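Long-range contacts in biotin protein ligase-like protein of unknown function (PDB 3BFM), which is of unknown function but resembles biotin protein ligases and belongs to the biotin/lipoate protein ligase family: residues 91-95 with 196-200; 98-104 with 141-146. All coordinates share one frame; numbering follows the deposited sequence.

Contact 1: residues 91-95 with 196-200; sequences LDWNG and ARTEA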
# COMPACT_ATOMS: atom_id res chain seq x y z
N LEU A 91 -15.64 5.54 -20.25
CA LEU A 91 -14.69 6.51 -19.72
C LEU A 91 -14.36 7.57 -20.75
O LEU A 91 -13.90 7.24 -21.85
CB LEU A 91 -13.41 5.80 -19.28
CG LEU A 91 -13.51 4.65 -18.27
CD1 LEU A 91 -12.12 3.93 -18.12
CD2 LEU A 91 -14.06 5.16 -16.91
N ASP A 92 -14.57 8.83 -20.43
CA ASP A 92 -14.10 9.89 -21.29
C ASP A 92 -12.59 10.14 -21.08
O ASP A 92 -12.02 10.00 -19.97
CB ASP A 92 -14.91 11.16 -21.06
CG ASP A 92 -14.73 12.19 -22.16
OD1 ASP A 92 -13.58 12.63 -22.39
OD2 ASP A 92 -15.78 12.59 -22.76
N TRP A 93 -11.93 10.56 -22.16
CA TRP A 93 -10.51 10.86 -22.09
C TRP A 93 -10.20 11.88 -20.99
O TRP A 93 -9.17 11.79 -20.30
CB TRP A 93 -10.07 11.40 -23.46
CG TRP A 93 -8.68 11.82 -23.53
CD1 TRP A 93 -7.59 11.05 -23.72
CD2 TRP A 93 -8.21 13.17 -23.42
NE1 TRP A 93 -6.46 11.82 -23.70
CE2 TRP A 93 -6.81 13.13 -23.51
CE3 TRP A 93 -8.84 14.38 -23.21
CZ2 TRP A 93 -6.03 14.28 -23.44
CZ3 TRP A 93 -8.08 15.51 -23.12
CH2 TRP A 93 -6.70 15.47 -23.24
N ASN A 94 -11.10 12.85 -20.84
CA ASN A 94 -10.95 13.96 -19.86
C ASN A 94 -11.31 13.61 -18.44
O ASN A 94 -11.23 14.46 -17.55
CB ASN A 94 -11.69 15.21 -20.30
CG ASN A 94 -13.21 15.08 -20.27
OD1 ASN A 94 -13.81 14.17 -19.66
ND2 ASN A 94 -13.86 15.97 -21.02
N GLY A 95 -11.71 12.37 -18.22
CA GLY A 95 -12.07 11.92 -16.88
C GLY A 95 -13.56 11.81 -16.59
O GLY A 95 -13.94 11.23 -15.56
N ALA A 196 -16.52 12.18 -33.75
CA ALA A 196 -16.22 13.60 -33.71
C ALA A 196 -16.01 14.06 -32.28
O ALA A 196 -16.62 13.54 -31.36
CB ALA A 196 -17.38 14.39 -34.33
N ARG A 197 -15.15 15.05 -32.11
CA ARG A 197 -14.77 15.52 -30.77
C ARG A 197 -14.24 16.93 -30.87
O ARG A 197 -13.57 17.26 -31.84
CB ARG A 197 -13.67 14.60 -30.27
CG ARG A 197 -13.06 14.99 -28.95
CD ARG A 197 -13.92 14.48 -27.85
NE ARG A 197 -13.49 14.97 -26.55
CZ ARG A 197 -13.59 14.28 -25.43
NH1 ARG A 197 -14.09 13.05 -25.44
NH2 ARG A 197 -13.17 14.82 -24.29
N THR A 198 -14.56 17.75 -29.86
CA THR A 198 -13.92 19.05 -29.68
C THR A 198 -13.15 19.00 -28.37
O THR A 198 -13.65 18.50 -27.38
CB THR A 198 -14.97 20.20 -29.65
OG1 THR A 198 -15.74 20.16 -30.87
CG2 THR A 198 -14.29 21.57 -29.51
N GLU A 199 -11.91 19.48 -28.37
CA GLU A 199 -11.07 19.40 -27.18
C GLU A 199 -10.02 20.49 -27.27
O GLU A 199 -9.47 20.73 -28.35
CB GLU A 199 -10.40 18.03 -27.11
CG GLU A 199 -9.63 17.77 -25.84
CD GLU A 199 -10.53 17.68 -24.61
OE1 GLU A 199 -11.53 16.95 -24.65
OE2 GLU A 199 -10.22 18.36 -23.60
N ALA A 200 -9.77 21.17 -26.15
CA ALA A 200 -8.78 22.25 -26.10
C ALA A 200 -8.88 23.21 -27.28
O ALA A 200 -7.87 23.60 -27.86
CB ALA A 200 -7.39 21.66 -26.03
O HOH W 1 -13.45 10.42 -24.64
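The guanidinium of Arg197 meets Asp92 at its edge. OD1 of Asp92 lies in the guanidinium plane, 2.9 Å from NH2 of Arg197, and receives that N-H on its syn side. The carboxylate is turned 60° from the guanidinium, and NH1 of Arg197 adds two weak bonds, one to each oxygen of Asp92. NH2 also reaches OE1 of Glu199 at 2.7 Å, a little out of the guanidinium plane. One arginine thus bridges two acids in a salt-bridge network. Its charge probably offsets the repulsion between them. The indole of Trp93 takes Glu199 obliquely: CZ3 of Trp93 is 3.6 Å from CD of Glu199, and the two planes are 62° apart. NE1 of Trp93 is bonded elsewhere, to the carbonyl of Phe213.

Asp92 begins a type I turn and also forms an Asx turn. Its OD1 takes the backbone N of Asn94 at 2.9 Å on the anti side, so this oxygen accepts from NH2 of Arg197 and N of Asn94, besides the weak bond from NH1. Water 1 accepts from the backbone N of Trp93 and, weakly, from NH1 of Arg197.

The turn joins strands 89-91 and 96-99 at one side of the large mixed sheet. Strand 196-199 pairs with 202-203. Met215 of strand 215-218 touches Trp93, Arg197 and Glu199, and Ile226 of strand 223-226 also packs on Trp93.

Contact 2: residues 98-104 with 141-146; sequences RINGARC and PDETAL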
# COMPACT_ATOMS: atom_id res chain seq x y z
N ARG A 98 -19.44 7.95 -17.91
CA ARG A 98 -20.74 7.77 -18.52
C ARG A 98 -21.33 6.46 -18.10
O ARG A 98 -20.65 5.44 -18.10
CB ARG A 98 -20.68 7.81 -20.05
CG ARG A 98 -20.21 9.15 -20.60
CD ARG A 98 -20.82 9.47 -21.95
NE ARG A 98 -20.60 10.88 -22.23
CZ ARG A 98 -21.53 11.82 -22.42
NH1 ARG A 98 -22.83 11.53 -22.50
NH2 ARG A 98 -21.14 13.07 -22.62
N ILE A 99 -22.61 6.50 -17.72
CA ILE A 99 -23.33 5.29 -17.35
C ILE A 99 -24.53 5.20 -18.26
O ILE A 99 -25.29 6.17 -18.38
CB ILE A 99 -23.70 5.30 -15.83
CG1 ILE A 99 -22.39 5.29 -15.02
CG2 ILE A 99 -24.54 4.11 -15.49
CD1 ILE A 99 -22.56 5.30 -13.47
N ASN A 100 -24.65 4.06 -18.94
CA ASN A 100 -25.64 3.87 -20.01
C ASN A 100 -25.69 5.05 -20.97
O ASN A 100 -26.75 5.51 -21.38
CB ASN A 100 -27.02 3.62 -19.37
CG ASN A 100 -27.05 2.37 -18.49
OD1 ASN A 100 -26.42 1.36 -18.78
ND2 ASN A 100 -27.80 2.45 -17.40
N GLY A 101 -24.51 5.57 -21.33
CA GLY A 101 -24.37 6.64 -22.30
C GLY A 101 -24.53 8.05 -21.79
O GLY A 101 -24.29 9.00 -22.54
N ALA A 102 -24.93 8.20 -20.53
CA ALA A 102 -25.20 9.50 -19.93
C ALA A 102 -24.11 9.91 -18.95
O ALA A 102 -23.64 9.09 -18.16
CB ALA A 102 -26.53 9.49 -19.22
N ARG A 103 -23.76 11.19 -18.99
CA ARG A 103 -22.77 11.77 -18.10
C ARG A 103 -23.25 11.61 -16.67
O ARG A 103 -24.37 11.96 -16.34
CB ARG A 103 -22.57 13.23 -18.41
CG ARG A 103 -21.61 13.97 -17.53
CD ARG A 103 -20.13 13.40 -17.52
NE ARG A 103 -19.41 14.15 -16.50
CZ ARG A 103 -18.89 15.35 -16.66
NH1 ARG A 103 -18.88 15.97 -17.84
NH2 ARG A 103 -18.36 15.95 -15.62
N CYS A 104 -22.38 11.03 -15.83
CA CYS A 104 -22.76 10.60 -14.49
C CYS A 104 -21.48 10.57 -13.68
O CYS A 104 -20.88 9.53 -13.47
CB CYS A 104 -23.40 9.22 -14.53
SG CYS A 104 -24.05 8.65 -12.91
N PRO A 141 -22.93 19.30 -14.95
CA PRO A 141 -22.80 18.63 -16.22
C PRO A 141 -23.53 17.28 -16.25
O PRO A 141 -23.71 16.69 -17.30
CB PRO A 141 -21.28 18.43 -16.36
CG PRO A 141 -20.78 18.34 -14.97
CD PRO A 141 -21.72 19.14 -14.11
N ASP A 142 -23.95 16.76 -15.10
CA ASP A 142 -24.48 15.39 -15.05
C ASP A 142 -25.85 15.27 -15.67
O ASP A 142 -26.72 16.08 -15.42
CB ASP A 142 -24.55 14.91 -13.59
CG ASP A 142 -23.17 14.83 -12.93
OD1 ASP A 142 -22.20 14.40 -13.58
OD2 ASP A 142 -23.07 15.23 -11.75
N GLU A 143 -26.05 14.21 -16.45
CA GLU A 143 -27.32 13.93 -17.10
C GLU A 143 -28.14 12.84 -16.40
O GLU A 143 -29.34 12.71 -16.64
CB GLU A 143 -27.04 13.53 -18.55
CG GLU A 143 -26.18 14.55 -19.26
CD GLU A 143 -25.71 14.12 -20.66
OE1 GLU A 143 -25.23 12.97 -20.87
OE2 GLU A 143 -25.79 14.98 -21.56
N THR A 144 -27.50 12.05 -15.54
CA THR A 144 -28.19 11.02 -14.78
C THR A 144 -27.48 10.86 -13.44
O THR A 144 -26.66 11.69 -13.06
CB THR A 144 -28.24 9.68 -15.55
OG1 THR A 144 -29.16 8.77 -14.91
CG2 THR A 144 -26.86 9.04 -15.64
N ALA A 145 -27.84 9.81 -12.72
CA ALA A 145 -27.25 9.50 -11.43
C ALA A 145 -27.30 7.99 -11.32
O ALA A 145 -28.15 7.34 -11.94
CB ALA A 145 -28.02 10.15 -10.30
N LEU A 146 -26.41 7.43 -10.52
CA LEU A 146 -26.22 6.00 -10.44
C LEU A 146 -27.50 5.23 -10.15
O LEU A 146 -27.77 4.23 -10.81
CB LEU A 146 -25.21 5.63 -9.35
CG LEU A 146 -24.67 4.20 -9.44
CD1 LEU A 146 -23.77 4.01 -10.64
CD2 LEU A 146 -23.92 3.93 -8.13
O HOH W 2 -19.65 15.15 -13.06
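Arg103 crosses Pro141 and Asp142 at an oblique angle, and most of its side chain is met by Pro141. CB lies 3.6 Å from OE1 of Glu143. CG comes to 3.4 Å from the carbonyl O of Pro141. The chain leaves the backbone with CG opposite the amide N (chi1 178°) and turns about the CB-CG bond (chi2 60°), which carries the guanidinium over the proline. NE bonds to the carbonyl of Gly105. CZ and NH1 also lie against the Pro141 ring, with CB of Pro141 closest to NH1. CG of Pro141 sits over one face of the guanidinium, 3.5 Å from NH2 of Arg103. NH2 ends at water 2, which in turn donates to OD1 of Asp142. That oxygen also takes the backbone N of Gly105.

The backbone of Arg103 is held from both ends. Its O accepts from N of Glu143 at 2.8 Å and from N of Thr144 at 3.2 Å. Its N gives a nearly straight bond (174°) to OE1 of Glu143, which is met on its anti side. The same OE1 forms a salt bridge with NH1 of Arg98 whose hydrogen bond is weak; the firmer bond of NH1 goes to the carbonyl O of Gly101.

CG2 of Thr144 touches both CB of Ala102 and CB of Cys104, 3.6 Å from each. OG1 of Thr144 bonds Glu149. CD1 of Ile99 and CD1 of Leu146 pack tightly at 3.3 Å, and both side chains also touch Leu79 of helix 67-82.

Residues 98-104 form a beta hairpin with a type I' turn from Ile99 to Ala102, joining strands 96-99 and 102-111. The irregular segment 141-146 packs against its second strand.

In the fold
The two contacts have centres about 15 Å apart and follow each other closely in sequence at their first segments. Residues 91-95 link strands 89-91 and 96-99, and residues 98-104 carry the chain into strand 102-111. These three strands are consecutive neighbours at one side of the large mixed sheet. Contact 2 is nested within the loop that contact 1 closes. It stays inside the biotin/lipoate ligase family region, tying the hairpin to the loop between strand 123-130 and helix 156-175. Contact 1 reaches 101 residues along the chain to the C-terminal DUF4444 region, so it joins the ligase-like part to the small C-terminal sheets.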